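Local structure of B-agarase (Agarivorans gilvus, 5Z6P) at residues 41-53 and 58-70. The protein is a family 50 glycoside hydrolase with agarase activity, which probably hydrolyses beta-linkages at galactose units in agar. Sequence-based numbering, arbitrary orientation.
Sequences DFSQSTLPEEFSF and ANLRFECLEIKAL
Ala58 lays its CB over one face of the Phe53 ring, 3.4 Å from CZ and offset toward the rim, a close CH-pi contact. A second CH-pi contact brings Leu60 CD1 over a face of Phe42, 27° off the ring normal. With chi1 at 178°, Leu60 CG points away from its own N and carries both methyls to the loop: CD1 to the Phe42 ring, CD2 to the backbone of Thr46, 3.5 Å from its C. The apolar layer continues with Leu47 CD2 on Leu60 CB at 3.7 Å. Leu65 fills the middle, its CB 3.7 Å from Phe42 CE2, CD1 facing Leu47 CD1, and CD2 near Phe51 CE2. Residues 58-61 and 64-69 form a beta hairpin closed by a type I' turn from Arg61 to Cys64; residues 42-47 of the preceding loop, with the rings of Phe51 and Phe53, pack on one face of it, within the agarase CBM-like domain. Strand 51-54 pairs instead with strand 76-81. At the hairpin turn the contacts become polar. Ser43 OG lies 2.9 Å from Glu63 OE2, a probable hydrogen bond; within the loop, an Asx turn from Ser43 N to Asp41 OD1 holds the Ser43 backbone. One water bridges Phe42 O and Glu63 N, donating to the carbonyl at 2.8 Å and accepting from the amide.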
ATOM      1  N   ASP A  41      18.634  -8.903 -32.237  1.00 43.20           N
ATOM      2  CA  ASP A  41      20.043  -9.130 -32.511  1.00 45.35           C
ATOM      3  C   ASP A  41      20.841  -7.938 -32.022  1.00 40.48           C
ATOM      4  O   ASP A  41      20.801  -6.872 -32.627  1.00 43.23           O
ATOM      5  CB  ASP A  41      20.282  -9.358 -34.001  1.00 50.29           C
ATOM      6  CG  ASP A  41      21.722  -9.702 -34.313  1.00 51.52           C
ATOM      7  OD1 ASP A  41      22.476 -10.011 -33.367  1.00 50.56           O
ATOM      8  OD2 ASP A  41      22.090  -9.684 -35.504  1.00 55.32           O
ATOM      9  N   PHE A  42      21.554  -8.117 -30.917  1.00 38.29           N
ATOM     10  CA  PHE A  42      22.336  -7.034 -30.346  1.00 35.05           C
ATOM     11  C   PHE A  42      23.771  -7.072 -30.878  1.00 39.63           C
ATOM     12  O   PHE A  42      24.648  -6.380 -30.367  1.00 33.24           O
ATOM     13  CB  PHE A  42      22.331  -7.101 -28.815  1.00 33.78           C
ATOM     14  CG  PHE A  42      21.092  -6.529 -28.170  1.00 27.67           C
ATOM     15  CD1 PHE A  42      19.984  -6.192 -28.920  1.00 27.16           C
ATOM     16  CD2 PHE A  42      21.053  -6.319 -26.803  1.00 23.88           C
ATOM     17  CE1 PHE A  42      18.864  -5.667 -28.324  1.00 26.26           C
ATOM     18  CE2 PHE A  42      19.937  -5.794 -26.198  1.00 23.01           C
ATOM     19  CZ  PHE A  42      18.840  -5.463 -26.958  1.00 26.29           C
ATOM     20  N   SER A  43      23.999  -7.880 -31.910  1.00 46.49           N
ATOM     21  CA  SER A  43      25.312  -7.972 -32.545  1.00 45.91           C
ATOM     22  C   SER A  43      25.602  -6.754 -33.395  1.00 45.17           C
ATOM     23  O   SER A  43      26.755  -6.444 -33.665  1.00 46.94           O
ATOM     24  CB  SER A  43      25.422  -9.219 -33.425  1.00 46.34           C
ATOM     25  OG  SER A  43      25.302 -10.404 -32.665  1.00 50.72           O
ATOM     26  N   GLN A  44      24.550  -6.068 -33.819  1.00 48.42           N
ATOM     27  CA  GLN A  44      24.694  -5.000 -34.797  1.00 47.45           C
ATOM     28  C   GLN A  44      25.184  -3.711 -34.170  1.00 44.10           C
ATOM     29  O   GLN A  44      25.231  -3.570 -32.950  1.00 44.58           O
ATOM     30  CB  GLN A  44      23.367  -4.750 -35.514  1.00 50.06           C
ATOM     31  CG  GLN A  44      22.623  -6.013 -35.926  1.00 52.41           C
ATOM     32  CD  GLN A  44      23.261  -6.745 -37.097  1.00 53.07           C
ATOM     33  OE1 GLN A  44      24.335  -6.382 -37.573  1.00 59.57           O
ATOM     34  NE2 GLN A  44      22.588  -7.783 -37.572  1.00 58.14           N
ATOM     35  N   SER A  45      25.537  -2.761 -35.026  1.00 44.34           N
ATOM     36  CA  SER A  45      26.042  -1.476 -34.577  1.00 43.23           C
ATOM     37  C   SER A  45      24.969  -0.679 -33.858  1.00 40.77           C
ATOM     38  O   SER A  45      25.265   0.186 -33.029  1.00 36.71           O
ATOM     39  CB  SER A  45      26.579  -0.669 -35.764  1.00 49.54           C
ATOM     40  OG  SER A  45      25.544  -0.370 -36.687  1.00 41.30           O
ATOM     41  N   THR A  46      23.715  -0.972 -34.177  1.00 40.31           N
ATOM     42  CA  THR A  46      22.619  -0.155 -33.688  1.00 36.90           C
ATOM     43  C   THR A  46      21.465  -0.973 -33.103  1.00 32.50           C
ATOM     44  O   THR A  46      21.274  -2.128 -33.455  1.00 34.52           O
ATOM     45  CB  THR A  46      22.089   0.733 -34.812  1.00 29.95           C
ATOM     46  OG1 THR A  46      21.041   1.552 -34.305  1.00 44.55           O
ATOM     47  CG2 THR A  46      21.561  -0.105 -35.937  1.00 28.27           C
ATOM     48  N   LEU A  47      20.712  -0.360 -32.198  1.00 30.74           N
ATOM     49  CA  LEU A  47      19.512  -0.980 -31.641  1.00 32.89           C
ATOM     50  C   LEU A  47      18.464  -1.249 -32.704  1.00 33.84           C
ATOM     51  O   LEU A  47      18.334  -0.474 -33.650  1.00 31.34           O
ATOM     52  CB  LEU A  47      18.902  -0.094 -30.564  1.00 31.75           C
ATOM     53  CG  LEU A  47      19.676  -0.088 -29.261  1.00 31.39           C
ATOM     54  CD1 LEU A  47      19.059   0.898 -28.314  1.00 28.04           C
ATOM     55  CD2 LEU A  47      19.687  -1.479 -28.670  1.00 30.75           C
ATOM     56  N   PRO A  48      17.714  -2.351 -32.556  1.00 33.19           N
ATOM     57  CA  PRO A  48      16.612  -2.601 -33.487  1.00 34.31           C
ATOM     58  C   PRO A  48      15.546  -1.520 -33.391  1.00 30.22           C
ATOM     59  O   PRO A  48      15.428  -0.847 -32.374  1.00 29.78           O
ATOM     60  CB  PRO A  48      16.068  -3.972 -33.048  1.00 34.76           C
ATOM     61  CG  PRO A  48      16.666  -4.236 -31.714  1.00 32.51           C
ATOM     62  CD  PRO A  48      17.962  -3.504 -31.673  1.00 32.13           C
ATOM     63  N   GLU A  49      14.780  -1.361 -34.460  1.00 31.23           N
ATOM     64  CA  GLU A  49      13.810  -0.283 -34.559  1.00 30.70           C
ATOM     65  C   GLU A  49      12.749  -0.331 -33.441  1.00 31.33           C
ATOM     66  O   GLU A  49      12.130   0.688 -33.119  1.00 28.01           O
ATOM     67  CB  GLU A  49      13.148  -0.315 -35.943  1.00 29.47           C
ATOM     68  CG  GLU A  49      12.956   1.068 -36.596  1.00 36.53           C
ATOM     69  CD  GLU A  49      14.268   1.743 -37.048  1.00 32.15           C
ATOM     70  OE1 GLU A  49      14.843   1.347 -38.076  1.00 38.55           O
ATOM     71  OE2 GLU A  49      14.727   2.671 -36.371  1.00 32.68           O
ATOM     72  N   GLU A  50      12.570  -1.496 -32.819  1.00 27.76           N
ATOM     73  CA  GLU A  50      11.536  -1.650 -31.800  1.00 26.20           C
ATOM     74  C   GLU A  50      11.788  -0.819 -30.547  1.00 24.02           C
ATOM     75  O   GLU A  50      10.870  -0.590 -29.774  1.00 32.60           O
ATOM     76  CB  GLU A  50      11.378  -3.122 -31.395  1.00 29.46           C
ATOM     77  CG  GLU A  50      10.740  -4.025 -32.439  1.00 28.34           C
ATOM     78  CD  GLU A  50      11.764  -4.723 -33.311  1.00 34.91           C
ATOM     79  OE1 GLU A  50      12.937  -4.283 -33.338  1.00 33.99           O
ATOM     80  OE2 GLU A  50      11.394  -5.711 -33.972  1.00 34.50           O
ATOM     81  N   PHE A  51      13.016  -0.365 -30.339  1.00 24.27           N
ATOM     82  CA  PHE A  51      13.374   0.287 -29.075  1.00 23.44           C
ATOM     83  C   PHE A  51      13.275   1.808 -29.062  1.00 21.63           C
ATOM     84  O   PHE A  51      13.832   2.470 -29.914  1.00 28.92           O
ATOM     85  CB  PHE A  51      14.795  -0.092 -28.679  1.00 23.33           C
ATOM     86  CG  PHE A  51      14.923  -1.477 -28.122  1.00 28.29           C
ATOM     87  CD1 PHE A  51      15.066  -2.562 -28.959  1.00 22.19           C
ATOM     88  CD2 PHE A  51      14.921  -1.685 -26.757  1.00 24.62           C
ATOM     89  CE1 PHE A  51      15.183  -3.819 -28.444  1.00 28.17           C
ATOM     90  CE2 PHE A  51      15.040  -2.947 -26.246  1.00 25.26           C
ATOM     91  CZ  PHE A  51      15.173  -4.013 -27.085  1.00 23.64           C
ATOM     92  N   SER A  52      12.578   2.348 -28.070  1.00 20.69           N
ATOM     93  CA  SER A  52      12.622   3.775 -27.786  1.00 22.65           C
ATOM     94  C   SER A  52      12.703   4.009 -26.283  1.00 23.86           C
ATOM     95  O   SER A  52      12.514   3.087 -25.490  1.00 24.27           O
ATOM     96  CB  SER A  52      11.412   4.504 -28.377  1.00 21.81           C
ATOM     97  OG  SER A  52      10.200   3.859 -28.056  1.00 24.53           O
ATOM     98  N   PHE A  53      12.974   5.251 -25.901  1.00 20.37           N
ATOM     99  CA  PHE A  53      13.324   5.576 -24.527  1.00 22.23           C
ATOM    100  C   PHE A  53      12.713   6.891 -24.094  1.00 21.85           C
ATOM    101  O   PHE A  53      12.450   7.756 -24.914  1.00 21.07           O
ATOM    102  CB  PHE A  53      14.849   5.633 -24.367  1.00 19.91           C
ATOM    103  CG  PHE A  53      15.545   4.352 -24.766  1.00 20.65           C
ATOM    104  CD1 PHE A  53      15.904   4.117 -26.081  1.00 15.96           C
ATOM    105  CD2 PHE A  53      15.812   3.379 -23.826  1.00 17.06           C
ATOM    106  CE1 PHE A  53      16.519   2.938 -26.437  1.00 21.91           C
ATOM    107  CE2 PHE A  53      16.437   2.204 -24.178  1.00 17.46           C
ATOM    108  CZ  PHE A  53      16.784   1.979 -25.484  1.00 19.63           C
ATOM    109  N   ALA A  58      20.640   5.598 -23.486  1.00 22.40           N
ATOM    110  CA  ALA A  58      20.875   4.246 -23.990  1.00 20.51           C
ATOM    111  C   ALA A  58      22.055   4.165 -24.948  1.00 22.45           C
ATOM    112  O   ALA A  58      22.194   4.978 -25.855  1.00 23.42           O
ATOM    113  CB  ALA A  58      19.627   3.727 -24.682  1.00 20.94           C
ATOM    114  N   ASN A  59      22.895   3.168 -24.744  1.00 21.97           N
ATOM    115  CA  ASN A  59      23.964   2.871 -25.669  1.00 20.89           C
ATOM    116  C   ASN A  59      24.062   1.367 -25.875  1.00 26.95           C
ATOM    117  O   ASN A  59      24.128   0.611 -24.913  1.00 26.28           O
ATOM    118  CB  ASN A  59      25.283   3.450 -25.148  1.00 29.48           C
ATOM    119  CG  ASN A  59      26.393   3.423 -26.189  1.00 36.81           C
ATOM    120  OD1 ASN A  59      26.149   3.224 -27.379  1.00 41.57           O
ATOM    121  ND2 ASN A  59      27.622   3.638 -25.742  1.00 42.36           N
ATOM    122  N   LEU A  60      24.041   0.932 -27.128  1.00 26.24           N
ATOM    123  CA  LEU A  60      24.228  -0.468 -27.433  1.00 25.11           C
ATOM    124  C   LEU A  60      25.705  -0.747 -27.711  1.00 29.21           C
ATOM    125  O   LEU A  60      26.299  -0.147 -28.596  1.00 30.75           O
ATOM    126  CB  LEU A  60      23.368  -0.887 -28.622  1.00 32.93           C
ATOM    127  CG  LEU A  60      23.558  -2.351 -29.023  1.00 32.26           C
ATOM    128  CD1 LEU A  60      23.018  -3.285 -27.957  1.00 29.40           C
ATOM    129  CD2 LEU A  60      22.928  -2.636 -30.371  1.00 36.70           C
ATOM    130  N   ARG A  61      26.282  -1.678 -26.956  1.00 31.86           N
ATOM    131  CA  ARG A  61      27.728  -1.878 -26.942  1.00 32.00           C
ATOM    132  C   ARG A  61      28.075  -3.298 -26.455  1.00 35.62           C
ATOM    133  O   ARG A  61      27.624  -3.717 -25.388  1.00 34.63           O
ATOM    134  CB  ARG A  61      28.362  -0.794 -26.058  1.00 28.98           C
ATOM    135  CG  ARG A  61      29.863  -0.831 -25.879  1.00 37.36           C
ATOM    136  CD  ARG A  61      30.228  -0.075 -24.591  1.00 32.90           C
ATOM    137  NE  ARG A  61      30.897   1.195 -24.826  1.00 33.32           N
ATOM    138  CZ  ARG A  61      30.924   2.212 -23.966  1.00 39.20           C
ATOM    139  NH1 ARG A  61      30.279   2.143 -22.803  1.00 30.89           N
ATOM    140  NH2 ARG A  61      31.579   3.319 -24.288  1.00 37.19           N
ATOM    141  N   PHE A  62      28.848  -4.031 -27.258  1.00 33.58           N
ATOM    142  CA  PHE A  62      29.235  -5.415 -26.981  1.00 39.64           C
ATOM    143  C   PHE A  62      28.038  -6.294 -26.603  1.00 38.46           C
ATOM    144  O   PHE A  62      28.040  -6.951 -25.568  1.00 42.14           O
ATOM    145  CB  PHE A  62      30.298  -5.462 -25.874  1.00 46.31           C
ATOM    146  CG  PHE A  62      31.043  -6.777 -25.793  1.00 54.19           C
ATOM    147  CD1 PHE A  62      31.713  -7.283 -26.900  1.00 53.04           C
ATOM    148  CD2 PHE A  62      31.077  -7.504 -24.608  1.00 54.72           C
ATOM    149  CE1 PHE A  62      32.396  -8.485 -26.827  1.00 53.65           C
ATOM    150  CE2 PHE A  62      31.762  -8.705 -24.529  1.00 51.94           C
ATOM    151  CZ  PHE A  62      32.421  -9.198 -25.639  1.00 57.23           C
ATOM    152  N   GLU A  63      27.014  -6.279 -27.448  1.00 33.78           N
ATOM    153  CA  GLU A  63      25.808  -7.083 -27.264  1.00 32.74           C
ATOM    154  C   GLU A  63      25.055  -6.839 -25.952  1.00 31.45           C
ATOM    155  O   GLU A  63      24.186  -7.617 -25.585  1.00 33.63           O
ATOM    156  CB  GLU A  63      26.152  -8.567 -27.391  1.00 37.92           C
ATOM    157  CG  GLU A  63      25.887  -9.124 -28.776  1.00 42.32           C
ATOM    158  CD  GLU A  63      26.740 -10.333 -29.090  1.00 50.61           C
ATOM    159  OE1 GLU A  63      27.251 -10.966 -28.143  1.00 55.05           O
ATOM    160  OE2 GLU A  63      26.906 -10.642 -30.287  1.00 53.97           O
ATOM    161  N   CYS A  64      25.380  -5.764 -25.251  1.00 31.39           N
ATOM    162  CA  CYS A  64      24.598  -5.350 -24.091  1.00 28.02           C
ATOM    163  C   CYS A  64      23.984  -3.989 -24.351  1.00 26.54           C
ATOM    164  O   CYS A  64      24.645  -3.093 -24.871  1.00 29.54           O
ATOM    165  CB  CYS A  64      25.455  -5.294 -22.820  1.00 25.56           C
ATOM    166  SG  CYS A  64      25.651  -6.861 -21.983  1.00 42.29           S
ATOM    167  N   LEU A  65      22.719  -3.844 -23.994  1.00 21.21           N
ATOM    168  CA  LEU A  65      22.082  -2.540 -23.985  1.00 23.62           C
ATOM    169  C   LEU A  65      22.355  -1.848 -22.643  1.00 23.82           C
ATOM    170  O   LEU A  65      21.846  -2.265 -21.606  1.00 22.13           O
ATOM    171  CB  LEU A  65      20.582  -2.671 -24.245  1.00 21.20           C
ATOM    172  CG  LEU A  65      19.686  -1.458 -23.992  1.00 22.62           C
ATOM    173  CD1 LEU A  65      20.160  -0.257 -24.773  1.00 23.12           C
ATOM    174  CD2 LEU A  65      18.242  -1.788 -24.341  1.00 20.27           C
ATOM    175  N   GLU A  66      23.174  -0.802 -22.676  1.00 20.91           N
ATOM    176  CA  GLU A  66      23.513  -0.037 -21.480  1.00 21.99           C
ATOM    177  C   GLU A  66      22.491   1.058 -21.279  1.00 23.36           C
ATOM    178  O   GLU A  66      22.332   1.914 -22.151  1.00 26.61           O
ATOM    179  CB  GLU A  66      24.923   0.579 -21.589  1.00 20.49           C
ATOM    180  CG  GLU A  66      26.008  -0.401 -21.969  1.00 21.71           C
ATOM    181  CD  GLU A  66      27.413   0.209 -21.963  1.00 24.73           C
ATOM    182  OE1 GLU A  66      27.579   1.388 -21.591  1.00 24.77           O
ATOM    183  OE2 GLU A  66      28.356  -0.512 -22.330  1.00 25.74           O
ATOM    184  N   ILE A  67      21.795   1.048 -20.150  1.00 19.39           N
ATOM    185  CA  ILE A  67      20.821   2.098 -19.888  1.00 22.31           C
ATOM    186  C   ILE A  67      21.114   2.801 -18.576  1.00 22.39           C
ATOM    187  O   ILE A  67      21.427   2.165 -17.572  1.00 25.94           O
ATOM    188  CB  ILE A  67      19.353   1.570 -19.858  1.00 21.81           C
ATOM    189  CG1 ILE A  67      19.203   0.394 -18.899  1.00 22.10           C
ATOM    190  CG2 ILE A  67      18.876   1.173 -21.248  1.00 21.15           C
ATOM    191  CD1 ILE A  67      17.761   0.041 -18.612  1.00 21.18           C
ATOM    192  N   LYS A  68      21.057   4.128 -18.622  1.00 20.63           N
ATOM    193  CA  LYS A  68      21.065   4.955 -17.433  1.00 19.07           C
ATOM    194  C   LYS A  68      19.691   5.598 -17.282  1.00 21.35           C
ATOM    195  O   LYS A  68      19.319   6.468 -18.061  1.00 20.29           O
ATOM    196  CB  LYS A  68      22.151   6.031 -17.501  1.00 19.20           C
ATOM    197  CG  LYS A  68      22.181   6.916 -16.276  1.00 20.61           C
ATOM    198  CD  LYS A  68      23.251   8.012 -16.344  1.00 23.86           C
ATOM    199  CE  LYS A  68      23.129   8.948 -15.137  1.00 20.95           C
ATOM    200  NZ  LYS A  68      24.199   9.977 -15.086  1.00 24.62           N
ATOM    201  N   ALA A  69      18.931   5.147 -16.292  1.00 20.63           N
ATOM    202  CA  ALA A  69      17.629   5.726 -16.034  1.00 20.69           C
ATOM    203  C   ALA A  69      17.806   6.969 -15.183  1.00 22.87           C
ATOM    204  O   ALA A  69      18.425   6.919 -14.126  1.00 19.99           O
ATOM    205  CB  ALA A  69      16.700   4.712 -15.348  1.00 16.76           C
ATOM    206  N   LEU A  70      17.270   8.086 -15.660  1.00 20.93           N
ATOM    207  CA  LEU A  70      17.404   9.354 -14.965  1.00 19.73           C
ATOM    208  C   LEU A  70      16.247   9.546 -13.997  1.00 21.48           C
ATOM    209  O   LEU A  70      15.498  10.518 -14.086  1.00 19.30           O
ATOM    210  CB  LEU A  70      17.452  10.509 -15.964  1.00 22.57           C
ATOM    211  CG  LEU A  70      18.323  10.365 -17.210  1.00 22.89           C
ATOM    212  CD1 LEU A  70      18.355  11.690 -17.981  1.00 24.59           C
ATOM    213  CD2 LEU A  70      19.739   9.893 -16.865  1.00 20.98           C
TER
HETATM  214  O   HOH W   1      26.885  -4.816 -30.024  1.00 33.42           O
HETATM  215  O   HOH W   2      27.376  -2.246 -31.051  1.00 41.59           O